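Local coordinates for interleukin-1beta (PDB 2WRY), which probably acts as a secreted inflammatory cytokine that binds an interleukin-1 receptor, this chain being the C-terminal, beta-trefoil part of the longer protein, at residues S9-I14 and K43-I48; D16-C21 and A32-G37; A49-R54 and P66-I71; M78-S83 and F123-F128; F132-L137 and G144-P149. All blocks are in the same frame, centred on the assembly; numbering follows the deposited sequence.

Contact 1: residues S9-I14 and K43-I48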
# COMPACT_ATOMS: atom_id res chain seq x y z
N SER A 9 7.88 12.46 4.26
CA SER A 9 7.13 11.31 4.75
C SER A 9 6.31 11.65 5.96
O SER A 9 6.66 12.54 6.76
CB SER A 9 8.04 10.15 5.13
OG SER A 9 8.65 9.63 3.99
N GLN A 10 5.21 10.91 6.08
CA GLN A 10 4.34 10.99 7.24
C GLN A 10 3.86 9.61 7.64
O GLN A 10 3.52 8.79 6.77
CB GLN A 10 3.14 11.91 6.97
CG GLN A 10 2.31 12.20 8.21
CD GLN A 10 1.23 13.23 7.94
OE1 GLN A 10 1.26 13.92 6.90
NE2 GLN A 10 0.27 13.36 8.87
N SER A 11 3.85 9.34 8.93
CA SER A 11 3.47 8.03 9.42
C SER A 11 1.97 8.01 9.65
O SER A 11 1.40 8.96 10.23
CB SER A 11 4.22 7.71 10.72
OG SER A 11 5.62 7.77 10.51
N PHE A 12 1.33 6.93 9.22
CA PHE A 12 -0.13 6.76 9.40
C PHE A 12 -0.46 5.40 10.00
O PHE A 12 0.19 4.39 9.66
CB PHE A 12 -0.86 6.85 8.04
CG PHE A 12 -0.86 8.22 7.44
CD1 PHE A 12 -1.89 9.11 7.76
CD2 PHE A 12 0.13 8.61 6.55
CE1 PHE A 12 -1.90 10.39 7.21
CE2 PHE A 12 0.13 9.89 6.00
CZ PHE A 12 -0.90 10.79 6.34
N ASP A 13 -1.48 5.34 10.84
CA ASP A 13 -2.13 4.06 11.10
C ASP A 13 -3.04 3.78 9.91
O ASP A 13 -3.54 4.72 9.28
CB ASP A 13 -2.95 4.10 12.38
CG ASP A 13 -2.11 3.92 13.60
OD1 ASP A 13 -1.42 2.88 13.72
OD2 ASP A 13 -2.13 4.85 14.42
N ILE A 14 -3.28 2.51 9.64
CA ILE A 14 -4.19 2.14 8.54
C ILE A 14 -5.05 0.96 8.93
O ILE A 14 -4.58 0.02 9.58
CB ILE A 14 -3.40 1.82 7.25
CG1 ILE A 14 -4.36 1.48 6.09
CG2 ILE A 14 -2.34 0.72 7.49
CD1 ILE A 14 -3.69 1.42 4.70
N LYS A 43 1.02 -4.44 15.03
CA LYS A 43 0.34 -3.72 13.96
C LYS A 43 1.32 -2.90 13.13
O LYS A 43 2.18 -2.20 13.66
CB LYS A 43 -0.74 -2.83 14.59
CG LYS A 43 -1.45 -1.91 13.66
CD LYS A 43 -2.66 -1.32 14.36
CE LYS A 43 -2.27 -0.18 15.27
NZ LYS A 43 -3.49 0.61 15.54
N VAL A 44 1.16 -2.99 11.81
CA VAL A 44 1.97 -2.24 10.89
C VAL A 44 1.45 -0.80 10.74
O VAL A 44 0.25 -0.60 10.59
CB VAL A 44 2.02 -2.98 9.53
CG1 VAL A 44 2.44 -2.05 8.40
CG2 VAL A 44 2.94 -4.21 9.65
N ARG A 45 2.36 0.18 10.82
CA ARG A 45 2.05 1.56 10.43
C ARG A 45 2.74 1.80 9.10
O ARG A 45 3.72 1.11 8.76
CB ARG A 45 2.53 2.58 11.46
CG ARG A 45 1.71 2.54 12.73
CD ARG A 45 1.37 3.94 13.22
NE ARG A 45 2.52 4.79 13.54
CZ ARG A 45 2.48 6.12 13.59
NH1 ARG A 45 1.36 6.80 13.34
NH2 ARG A 45 3.59 6.79 13.90
N LEU A 46 2.24 2.76 8.32
CA LEU A 46 2.85 3.08 7.04
C LEU A 46 3.60 4.39 7.12
O LEU A 46 3.09 5.38 7.66
CB LEU A 46 1.79 3.18 5.92
CG LEU A 46 0.97 1.92 5.64
CD1 LEU A 46 0.04 2.16 4.44
CD2 LEU A 46 1.87 0.67 5.36
N ASN A 47 4.82 4.42 6.59
CA ASN A 47 5.51 5.69 6.45
C ASN A 47 5.27 6.06 5.00
O ASN A 47 5.88 5.48 4.09
CB ASN A 47 7.01 5.54 6.74
CG ASN A 47 7.57 6.71 7.56
OD1 ASN A 47 7.01 7.82 7.58
ND2 ASN A 47 8.71 6.47 8.19
N ILE A 48 4.31 6.95 4.78
CA ILE A 48 3.89 7.32 3.44
C ILE A 48 4.74 8.45 2.89
O ILE A 48 4.70 9.58 3.39
CB ILE A 48 2.39 7.69 3.38
CG1 ILE A 48 1.57 6.50 3.91
CG2 ILE A 48 2.00 8.07 1.93
CD1 ILE A 48 0.05 6.65 3.76
O HOH W 1 8.48 6.80 3.64
O HOH W 2 -1.82 0.96 11.64
O HOH W 3 -2.28 -1.72 9.99

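Contact 2: residues D16-C21 and A32-G37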
# COMPACT_ATOMS: atom_id res chain seq x y z
N ASP A 16 -8.47 -1.35 7.06
CA ASP A 16 -9.43 -1.42 5.96
C ASP A 16 -10.83 -1.08 6.46
O ASP A 16 -11.01 -0.86 7.67
CB ASP A 16 -9.33 -2.74 5.17
CG ASP A 16 -9.92 -3.94 5.88
OD1 ASP A 16 -10.68 -3.82 6.89
OD2 ASP A 16 -9.59 -5.07 5.42
N ILE A 17 -11.80 -1.03 5.55
CA ILE A 17 -13.16 -0.60 5.88
C ILE A 17 -13.94 -1.56 6.79
O ILE A 17 -15.03 -1.21 7.32
CB ILE A 17 -13.98 -0.32 4.55
CG1 ILE A 17 -14.91 0.85 4.78
CG2 ILE A 17 -14.68 -1.59 3.98
CD1 ILE A 17 -14.15 2.14 4.91
N ASN A 18 -13.39 -2.76 7.00
CA ASN A 18 -13.97 -3.71 7.93
C ASN A 18 -13.13 -3.81 9.20
O ASN A 18 -13.27 -4.77 9.96
CB ASN A 18 -14.11 -5.07 7.28
CG ASN A 18 -15.07 -5.97 8.03
OD1 ASN A 18 -16.24 -5.59 8.28
ND2 ASN A 18 -14.60 -7.15 8.38
N GLN A 19 -12.26 -2.82 9.39
CA GLN A 19 -11.43 -2.66 10.61
C GLN A 19 -10.35 -3.72 10.78
O GLN A 19 -9.87 -3.94 11.90
CB GLN A 19 -12.29 -2.54 11.89
CG GLN A 19 -13.49 -1.55 11.75
CD GLN A 19 -14.80 -2.27 11.45
OE1 GLN A 19 -15.16 -3.23 12.13
NE2 GLN A 19 -15.51 -1.81 10.43
N LYS A 20 -9.93 -4.35 9.66
CA LYS A 20 -8.73 -5.17 9.70
C LYS A 20 -7.48 -4.28 9.62
O LYS A 20 -7.47 -3.27 8.91
CB LYS A 20 -8.73 -6.21 8.57
CG LYS A 20 -9.92 -7.13 8.64
CD LYS A 20 -9.73 -8.46 7.89
CE LYS A 20 -9.44 -8.25 6.39
NZ LYS A 20 -10.59 -7.61 5.67
N CYS A 21 -6.44 -4.62 10.38
CA CYS A 21 -5.16 -3.93 10.23
C CYS A 21 -4.18 -4.86 9.55
O CYS A 21 -4.48 -6.04 9.34
CB CYS A 21 -4.59 -3.50 11.57
SG CYS A 21 -4.28 -4.84 12.69
N ALA A 32 -3.80 -9.24 6.57
CA ALA A 32 -4.77 -8.38 7.26
C ALA A 32 -5.62 -9.17 8.23
O ALA A 32 -6.14 -10.23 7.91
CB ALA A 32 -5.63 -7.64 6.25
N LEU A 33 -5.76 -8.66 9.44
CA LEU A 33 -6.55 -9.36 10.45
C LEU A 33 -7.23 -8.40 11.40
O LEU A 33 -6.91 -7.21 11.41
CB LEU A 33 -5.72 -10.39 11.23
CG LEU A 33 -4.20 -10.25 11.41
CD1 LEU A 33 -3.83 -8.89 11.90
CD2 LEU A 33 -3.68 -11.34 12.35
N HIS A 34 -8.21 -8.90 12.15
CA HIS A 34 -8.75 -8.15 13.27
C HIS A 34 -7.80 -8.48 14.42
O HIS A 34 -7.81 -9.59 14.95
CB HIS A 34 -10.19 -8.60 13.56
CG HIS A 34 -11.12 -8.40 12.41
ND1 HIS A 34 -11.57 -7.16 12.01
CD2 HIS A 34 -11.68 -9.30 11.56
CE1 HIS A 34 -12.37 -7.30 10.97
NE2 HIS A 34 -12.43 -8.59 10.67
N LEU A 35 -6.93 -7.54 14.74
CA LEU A 35 -5.87 -7.82 15.70
C LEU A 35 -6.45 -7.57 17.07
O LEU A 35 -6.96 -6.48 17.33
CB LEU A 35 -4.67 -6.89 15.47
CG LEU A 35 -3.23 -7.43 15.57
CD1 LEU A 35 -2.31 -6.31 16.04
CD2 LEU A 35 -3.07 -8.66 16.48
N GLN A 36 -6.39 -8.60 17.92
CA GLN A 36 -6.87 -8.46 19.31
C GLN A 36 -6.50 -9.57 20.31
O GLN A 36 -5.51 -10.29 20.13
CB GLN A 36 -8.38 -8.18 19.35
CG GLN A 36 -8.68 -6.80 19.93
CD GLN A 36 -7.84 -6.51 21.17
OE1 GLN A 36 -7.68 -7.38 22.04
NE2 GLN A 36 -7.27 -5.30 21.26
N GLY A 37 -7.30 -9.65 21.37
CA GLY A 37 -7.15 -10.62 22.45
C GLY A 37 -5.76 -10.63 23.09
O GLY A 37 -5.31 -9.64 23.68
O HOH W 4 -7.72 -4.78 13.63

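Contact 3: residues A49-R54 and P66-I71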
# COMPACT_ATOMS: atom_id res chain seq x y z
N ALA A 49 5.57 8.12 1.90
CA ALA A 49 6.45 9.13 1.29
C ALA A 49 5.68 9.82 0.19
O ALA A 49 5.26 9.17 -0.79
CB ALA A 49 7.68 8.48 0.70
N LEU A 50 5.49 11.12 0.33
CA LEU A 50 4.83 11.89 -0.71
C LEU A 50 5.82 12.38 -1.75
O LEU A 50 6.89 12.90 -1.40
CB LEU A 50 4.06 13.05 -0.07
CG LEU A 50 3.30 14.04 -0.94
CD1 LEU A 50 2.19 13.32 -1.70
CD2 LEU A 50 2.76 15.20 -0.07
N TYR A 51 5.46 12.22 -3.02
CA TYR A 51 6.28 12.66 -4.15
C TYR A 51 5.61 13.81 -4.90
O TYR A 51 4.38 13.94 -4.86
CB TYR A 51 6.55 11.47 -5.10
CG TYR A 51 7.55 10.50 -4.51
CD1 TYR A 51 8.91 10.54 -4.90
CD2 TYR A 51 7.16 9.57 -3.55
CE1 TYR A 51 9.84 9.66 -4.31
CE2 TYR A 51 8.08 8.70 -2.97
CZ TYR A 51 9.42 8.75 -3.36
OH TYR A 51 10.29 7.88 -2.75
N ARG A 52 6.42 14.63 -5.55
CA ARG A 52 5.95 15.60 -6.54
C ARG A 52 6.36 15.13 -7.95
O ARG A 52 7.51 14.76 -8.16
CB ARG A 52 6.57 16.97 -6.27
CG ARG A 52 6.03 17.68 -5.03
CD ARG A 52 6.69 19.07 -4.84
NE ARG A 52 6.37 19.65 -3.54
CZ ARG A 52 7.25 20.14 -2.66
NH1 ARG A 52 8.56 20.15 -2.91
NH2 ARG A 52 6.81 20.66 -1.53
N PRO A 53 5.42 15.17 -8.92
CA PRO A 53 5.78 14.83 -10.31
C PRO A 53 6.81 15.80 -10.89
O PRO A 53 6.81 16.98 -10.53
CB PRO A 53 4.45 14.95 -11.07
CG PRO A 53 3.39 14.92 -10.03
CD PRO A 53 4.00 15.53 -8.80
N ARG A 54 7.70 15.30 -11.75
CA ARG A 54 8.62 16.13 -12.51
C ARG A 54 8.24 16.11 -14.00
O ARG A 54 7.31 15.40 -14.41
CB ARG A 54 10.07 15.65 -12.34
N PRO A 66 1.07 11.08 -5.74
CA PRO A 66 1.89 9.88 -5.88
C PRO A 66 2.68 9.64 -4.59
O PRO A 66 3.25 10.60 -4.05
CB PRO A 66 2.81 10.21 -7.06
CG PRO A 66 2.88 11.74 -7.12
CD PRO A 66 1.68 12.28 -6.35
N VAL A 67 2.65 8.41 -4.10
CA VAL A 67 3.30 8.08 -2.82
C VAL A 67 4.05 6.76 -2.92
O VAL A 67 3.74 5.92 -3.77
CB VAL A 67 2.27 7.96 -1.65
CG1 VAL A 67 1.53 9.27 -1.42
CG2 VAL A 67 1.24 6.80 -1.90
N ALA A 68 5.05 6.58 -2.03
CA ALA A 68 5.60 5.24 -1.79
C ALA A 68 5.14 4.85 -0.39
O ALA A 68 4.98 5.72 0.48
CB ALA A 68 7.12 5.22 -1.87
N LEU A 69 4.94 3.55 -0.17
CA LEU A 69 4.37 3.04 1.09
C LEU A 69 5.42 2.22 1.83
O LEU A 69 5.71 1.09 1.46
CB LEU A 69 3.13 2.21 0.82
CG LEU A 69 2.06 2.98 0.04
CD1 LEU A 69 0.90 2.05 -0.26
CD2 LEU A 69 1.59 4.19 0.86
N GLY A 70 6.02 2.84 2.85
CA GLY A 70 7.03 2.19 3.66
C GLY A 70 6.37 1.45 4.81
O GLY A 70 5.38 1.93 5.38
N ILE A 71 6.87 0.27 5.12
CA ILE A 71 6.36 -0.52 6.23
C ILE A 71 7.18 -0.09 7.44
O ILE A 71 8.35 -0.51 7.57
CB ILE A 71 6.53 -2.04 5.97
CG1 ILE A 71 5.99 -2.44 4.59
CG2 ILE A 71 5.85 -2.85 7.08
CD1 ILE A 71 4.53 -1.95 4.35

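Contact 4: residues M78-S83 and F123-F128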
# COMPACT_ATOMS: atom_id res chain seq x y z
N MET A 78 6.47 -1.19 -0.20
CA MET A 78 5.58 -1.98 -1.07
C MET A 78 5.93 -1.73 -2.52
O MET A 78 6.28 -0.61 -2.89
CB MET A 78 4.12 -1.57 -0.86
CG MET A 78 3.68 -1.73 0.57
SD MET A 78 1.87 -1.65 0.59
CE MET A 78 1.47 -3.37 0.60
N SER A 79 5.78 -2.75 -3.35
CA SER A 79 5.95 -2.54 -4.81
C SER A 79 5.01 -3.45 -5.58
O SER A 79 4.59 -4.47 -5.06
CB SER A 79 7.41 -2.80 -5.23
OG SER A 79 7.70 -4.17 -5.07
N CYS A 80 4.69 -3.09 -6.82
CA CYS A 80 3.92 -3.97 -7.69
C CYS A 80 4.80 -4.45 -8.81
O CYS A 80 5.42 -3.64 -9.50
CB CYS A 80 2.74 -3.20 -8.26
SG CYS A 80 1.64 -2.71 -6.99
N VAL A 81 4.82 -5.76 -9.01
CA VAL A 81 5.68 -6.34 -10.04
C VAL A 81 4.99 -7.51 -10.68
O VAL A 81 4.06 -8.10 -10.09
CB VAL A 81 7.04 -6.81 -9.46
CG1 VAL A 81 7.84 -5.65 -8.85
CG2 VAL A 81 6.88 -7.95 -8.48
N MET A 82 5.44 -7.88 -11.89
CA MET A 82 4.94 -9.09 -12.51
C MET A 82 5.62 -10.30 -11.87
O MET A 82 6.86 -10.34 -11.73
CB MET A 82 5.26 -9.10 -14.00
CG MET A 82 4.49 -10.17 -14.73
SD MET A 82 2.77 -9.72 -14.90
CE MET A 82 2.80 -8.54 -16.26
N SER A 83 4.81 -11.29 -11.53
CA SER A 83 5.29 -12.58 -11.07
C SER A 83 4.58 -13.65 -11.88
O SER A 83 3.36 -13.81 -11.83
CB SER A 83 5.03 -12.79 -9.57
OG SER A 83 5.56 -14.04 -9.14
N PHE A 123 -5.59 2.98 -2.93
CA PHE A 123 -4.22 3.10 -3.45
C PHE A 123 -4.10 2.39 -4.77
O PHE A 123 -4.22 1.16 -4.81
CB PHE A 123 -3.21 2.50 -2.46
CG PHE A 123 -3.08 3.25 -1.18
CD1 PHE A 123 -2.32 4.40 -1.11
CD2 PHE A 123 -3.68 2.76 -0.04
CE1 PHE A 123 -2.20 5.10 0.09
CE2 PHE A 123 -3.58 3.45 1.18
CZ PHE A 123 -2.82 4.61 1.25
N GLU A 124 -3.88 3.15 -5.84
CA GLU A 124 -3.76 2.59 -7.18
C GLU A 124 -2.30 2.50 -7.59
O GLU A 124 -1.57 3.49 -7.46
CB GLU A 124 -4.51 3.46 -8.19
CG GLU A 124 -4.51 2.87 -9.61
CD GLU A 124 -5.32 3.69 -10.60
OE1 GLU A 124 -5.82 4.79 -10.23
OE2 GLU A 124 -5.44 3.24 -11.77
N SER A 125 -1.88 1.35 -8.08
CA SER A 125 -0.50 1.21 -8.59
C SER A 125 -0.22 2.14 -9.76
O SER A 125 -1.00 2.19 -10.72
CB SER A 125 -0.24 -0.24 -9.01
OG SER A 125 1.05 -0.34 -9.58
N ALA A 126 0.93 2.81 -9.73
CA ALA A 126 1.38 3.59 -10.89
C ALA A 126 1.97 2.68 -11.98
O ALA A 126 1.87 3.01 -13.18
CB ALA A 126 2.41 4.66 -10.49
N ALA A 127 2.61 1.58 -11.57
CA ALA A 127 3.23 0.65 -12.52
C ALA A 127 2.17 -0.20 -13.19
O ALA A 127 2.35 -0.62 -14.35
CB ALA A 127 4.24 -0.24 -11.82
N PHE A 128 1.08 -0.45 -12.47
CA PHE A 128 -0.05 -1.26 -12.96
C PHE A 128 -1.34 -0.47 -12.82
O PHE A 128 -2.16 -0.79 -11.97
CB PHE A 128 -0.17 -2.58 -12.20
CG PHE A 128 0.95 -3.54 -12.49
CD1 PHE A 128 0.76 -4.63 -13.36
CD2 PHE A 128 2.21 -3.37 -11.89
CE1 PHE A 128 1.83 -5.52 -13.62
CE2 PHE A 128 3.26 -4.25 -12.15
CZ PHE A 128 3.06 -5.33 -13.01

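Contact 5: residues F132-L137 and G144-P149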
# COMPACT_ATOMS: atom_id res chain seq x y z
N PHE A 132 -5.30 -2.04 -7.63
CA PHE A 132 -5.43 -1.40 -6.33
C PHE A 132 -5.06 -2.32 -5.20
O PHE A 132 -5.31 -3.53 -5.25
CB PHE A 132 -6.90 -0.96 -6.10
CG PHE A 132 -7.39 0.09 -7.06
CD1 PHE A 132 -7.53 1.41 -6.66
CD2 PHE A 132 -7.76 -0.24 -8.37
CE1 PHE A 132 -7.99 2.39 -7.56
CE2 PHE A 132 -8.24 0.74 -9.25
CZ PHE A 132 -8.37 2.04 -8.83
N ILE A 133 -4.46 -1.74 -4.15
CA ILE A 133 -4.11 -2.54 -2.98
C ILE A 133 -5.38 -3.04 -2.30
O ILE A 133 -6.32 -2.26 -2.05
CB ILE A 133 -3.26 -1.75 -1.95
CG1 ILE A 133 -1.96 -1.25 -2.60
CG2 ILE A 133 -3.02 -2.64 -0.71
CD1 ILE A 133 -1.09 -0.45 -1.65
N CYS A 134 -5.44 -4.34 -2.04
CA CYS A 134 -6.67 -4.90 -1.47
C CYS A 134 -6.43 -5.93 -0.39
O CYS A 134 -5.37 -6.55 -0.29
CB CYS A 134 -7.56 -5.52 -2.56
SG CYS A 134 -6.78 -6.95 -3.36
N THR A 135 -7.45 -6.10 0.45
CA THR A 135 -7.45 -7.18 1.42
C THR A 135 -8.57 -8.16 1.11
O THR A 135 -9.53 -7.84 0.40
CB THR A 135 -7.63 -6.64 2.87
OG1 THR A 135 -8.93 -6.07 3.01
CG2 THR A 135 -6.53 -5.60 3.18
N SER A 136 -8.45 -9.35 1.66
CA SER A 136 -9.48 -10.34 1.51
C SER A 136 -10.64 -9.98 2.42
O SER A 136 -10.47 -9.26 3.40
CB SER A 136 -8.90 -11.68 1.95
OG SER A 136 -9.88 -12.69 1.90
N LEU A 137 -11.83 -10.49 2.11
CA LEU A 137 -12.95 -10.41 3.07
C LEU A 137 -12.70 -11.28 4.30
O LEU A 137 -13.25 -11.00 5.38
CB LEU A 137 -14.25 -10.87 2.40
CG LEU A 137 -14.67 -10.18 1.09
CD1 LEU A 137 -16.00 -10.74 0.55
CD2 LEU A 137 -14.76 -8.69 1.26
N GLY A 144 -2.87 -7.93 -1.13
CA GLY A 144 -2.50 -8.05 -2.56
C GLY A 144 -2.94 -6.87 -3.39
O GLY A 144 -3.16 -5.79 -2.85
N ILE A 145 -2.98 -7.07 -4.71
CA ILE A 145 -3.55 -6.09 -5.63
C ILE A 145 -4.62 -6.74 -6.50
O ILE A 145 -4.63 -7.98 -6.73
CB ILE A 145 -2.50 -5.34 -6.53
CG1 ILE A 145 -1.56 -6.33 -7.22
CG2 ILE A 145 -1.73 -4.30 -5.68
CD1 ILE A 145 -0.66 -5.68 -8.25
N THR A 146 -5.54 -5.91 -6.94
CA THR A 146 -6.68 -6.37 -7.73
C THR A 146 -7.07 -5.34 -8.78
O THR A 146 -6.97 -4.13 -8.54
CB THR A 146 -7.95 -6.60 -6.83
OG1 THR A 146 -9.03 -7.10 -7.64
CG2 THR A 146 -8.40 -5.32 -6.13
N ASN A 147 -7.54 -5.83 -9.94
CA ASN A 147 -8.14 -4.94 -10.99
C ASN A 147 -9.71 -4.88 -10.80
O ASN A 147 -10.43 -4.37 -11.67
CB ASN A 147 -7.73 -5.22 -12.41
CG ASN A 147 -7.98 -6.67 -12.85
OD1 ASN A 147 -8.55 -7.47 -12.01
ND2 ASN A 147 -7.58 -7.03 -14.12
N GLN A 148 -10.19 -5.47 -9.72
CA GLN A 148 -11.62 -5.38 -9.38
C GLN A 148 -11.77 -4.81 -7.92
O GLN A 148 -12.23 -5.52 -7.04
CB GLN A 148 -12.28 -6.75 -9.46
CG GLN A 148 -12.24 -7.40 -10.87
CD GLN A 148 -13.02 -8.69 -10.87
OE1 GLN A 148 -12.66 -9.64 -10.20
NE2 GLN A 148 -14.11 -8.71 -11.60
N PRO A 149 -11.34 -3.56 -7.71
CA PRO A 149 -11.30 -3.00 -6.32
C PRO A 149 -12.67 -3.04 -5.66
O PRO A 149 -13.65 -2.59 -6.24
CB PRO A 149 -10.83 -1.55 -6.54
CG PRO A 149 -11.17 -1.25 -8.03
CD PRO A 149 -10.87 -2.57 -8.70

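Contact 1: residues S9-I14 and K43-I48
CG of Phe12 lies anti to its carbonyl carbon (chi1 -70°) and CG1 of Ile48 is placed likewise (chi1 -57°), which brings the ring and the isoleucine arm together at about a right angle on one face of the antiparallel strands; Ile48 CD1 stops 3.4 Å from Phe12 CD2. Farther along, Ile14 CD1 packs on Leu46 CD1 at 3.8 Å. The face bearing Ser11, Asp13, Arg45 and Asn47 is polar. Bends in the middle of the Arg45 chain lay its guanidinium over the Ser11 side chain, with NH2 3.4 Å from Ser11 CB. Asp13 OD1 forms a salt bridge with Lys43 NZ at 3.6 Å, while Ser11 OG gives a weak hydrogen bond to Asn47 OD1. Backbone bonds run both ways between Phe12 and Leu46, Phe12 N lying 2.8 Å from Leu46 O, and again between Gln10 and Ile48. Past the Phe12-Leu46 pair, toward Ile14, the chains part, and a water that accepts from Ile14 N also lies 2.8 Å from Val44 O. Strand 66-71 continues the sheet beyond Asn47 through Gly70, strand 157-160 flanks Asp13 through Ser160, and Leu159 and Arg112 approach the Phe12 ring, the latter as a cation-pi partner.

Contact 2: residues D16-C21 and A32-G37
Two backbone hydrogen bonds tie Cys21 to Leu33 as an antiparallel pair, Cys21 N to Leu33 O at 2.8 Å and Leu33 N to Cys21 O at 2.9 Å, at the open end of the hairpin made by strands 21-26 and 29-33. A water adds a bridge, donating to Gln19 O and accepting from Leu35 N. Nonpolar contact comes from Lys20, whose CG sits over one face of the His34 imidazole, 3.6 Å from the ring centroid, in a CH-pi contact, and from Cys21 SG, 3.5 Å from Leu35 CB. Charge is handled within the type I turn 16-19 and its exit: Lys20 NZ reaches the syn lone pair of Asp16 OD2 at 2.7 Å, while Asp16 OD1 accepts from Asn18 N, closing an Asx turn, and from Lys20 N on the opposite face of the carboxylate. Were Lys20 replaced by an alanine, Asp16 would probably lose its counter-charge and the His34 face its aliphatic cover. With Thr135 OG1 bonded to Asp16 OD2 and Ser136 O taking a bond from Lys20 NZ, the ion pair is enclosed by polar partners, which probably keeps the buried carboxylate ionised and the turn fixed.

Contact 3: residues A49-R54 and P66-I71
The Tyr51 side chain lies along strand 66-71 and overlaps Pro66 and Ala68: its CB is 4.2 Å from Pro66 CG, and ring atom CE2 comes to 3.8 Å from Ala68 CB. CG is anti to the carbonyl carbon (chi1 -74°), a setting that directs the ring back along the partner strand, with Pro66 O and Val67 CA near the ring plane at its edge. The phenol oxygen continues past the pair to bond with Met97 O. Ala49 CB faces Ala68 CB on the same side of the sheet at 4.2 Å, two small groups that fit beside the aromatic ring. On the opposite side Leu50 CD1 touches Val67 CG1 at 4.1 Å, the two side chains meeting at a slant.

The backbone ladder is short. Ala49 and Ala68 exchange N-H to O bonds in both directions, each 2.9 Å long, and Tyr51 N donates to Pro66 O. Proline has no amide hydrogen to return that bond; instead Pro66 CG and CD lie against Tyr51 O, CG at 3.5 Å. A serine in place of Tyr51 would probably leave Ala68 CB without the ring beside it and Met97 O without its phenol donor.

Strand 45-53 lies between 4-16, which bonds to Leu50 and Arg52, and 66-71, which passes on to 76-83 and 110-115. The consecutive strands 45-53 and 66-71 thus pair within the curled antiparallel sheet of this chain, which has the beta-trefoil fold of the interleukin-1 family.

Contact 4: residues M78-S83 and F123-F128
Phe128 leans on Cys80 where the turn after strand 120-125 meets strand 76-83, two parts of the beta-trefoil that are not paired with each other as strands. The conformation of the phenylalanine sets the contact: CG is anti to the carbonyl carbon (chi1 -70°), and the ring projects across the backbone of 80-82. Its CD2 meets Cys80 CB at 3.7 Å, CE2 comes edge-on to Cys80 O at 3.5 Å, and CZ lies 3.7 Å from Met82 N. At the outer end CE1 touches Met82 CE at 4.1 Å; the methionine chain is bent at both chi2 and chi3, and the two side chains cross at about a right angle. Pro87, in the adjacent strand 86-93, also packs on the Phe128 ring.

The Cys80 thiol turns to Ser125. SG is likewise anti to the carbonyl carbon (chi1 -64°) and rests 3.7 Å from Ser125 CB, with Phe110 of strand 110-115 also touching the cysteine. The backbone of Cys80 is engaged with Arg107, which places this strand beside the loop before 110-115.

Ser125, with OG anti to its backbone N, ties down the backbone of Phe128. The oxygen accepts a hydrogen bond from Phe128 N, an ST motif that closes the turn 125-128, with a distance of 2.9 Å between Phe128 N and Ser125 OG and an angle of 150° at the hydrogen.

Contact 5: residues F132-L137 and G144-P149
Phe132 meets Pro149 from CB along one side of the ring to CE2. Its CB lies 4.0 Å from Pro149 CB, and CG is 3.8 Å from that same methylene. One side of the ring then runs past the proline: CD2 is 3.6 Å from Pro149 CG and CE2 is 3.7 Å from it. Pro149 CB makes an off-centre CH-pi contact, 4.2 Å from the Phe132 ring centroid, while Thr146 O sits at the ring edge, near its plane. Across the ring, CE1 meets the CB of Glu124, and Leu113 also packs against the phenylalanine.

Beside this, Cys134 SG occupies the position between its backbone N and carbonyl carbon (chi1 65°), which brings it against Thr146 CG2 at 3.6 Å. The threonine's other branch is used differently: OG1 accepts from Gln148 N at 2.9 Å in an ST turn that bends the chain so that Pro149 comes back to the ring.

The backbone closes this two-stranded antiparallel sheet with bonds in both directions between Phe132 and Thr146, and between Cys134 and Gly144, where Cys134 N reaches Gly144 O at 2.8 Å. Ile133 and Ile145 form the non-hydrogen-bonded pair between them. In the fold, Ile133 bonds through its backbone to Phe123 of strand 120-125 and touches Met78 and Phe110 in the interior, Arg122 is a cation-pi partner of the Phe132 ring, and Ile145 leans on Cys80 of strand 76-83.

From the N terminus, strand 4-16 enters contact 1, which closes a loop of 28 residues back to strand 45-53; contact 2, closing a 10-residue loop, is nested inside it. Contact 3 closes 11 residues, sharing strand 45-53 with contact 1 and passing the sheet on to 66-71. Strand 76-83, bonded to 66-71 through Met78 and Leu69, opens contact 4, which closes a 39-residue loop. Contact 5, next in the chain, closes a six-residue loop and forms a two-stranded sheet of its own, joined to contact 4 through Phe123 and Ile133. Apart from the nesting, the contacts follow in series and none cross. Contacts 2 and 5 meet through Asp16 and Thr135, contacts 3 and 5 through Leu69 and Ile133.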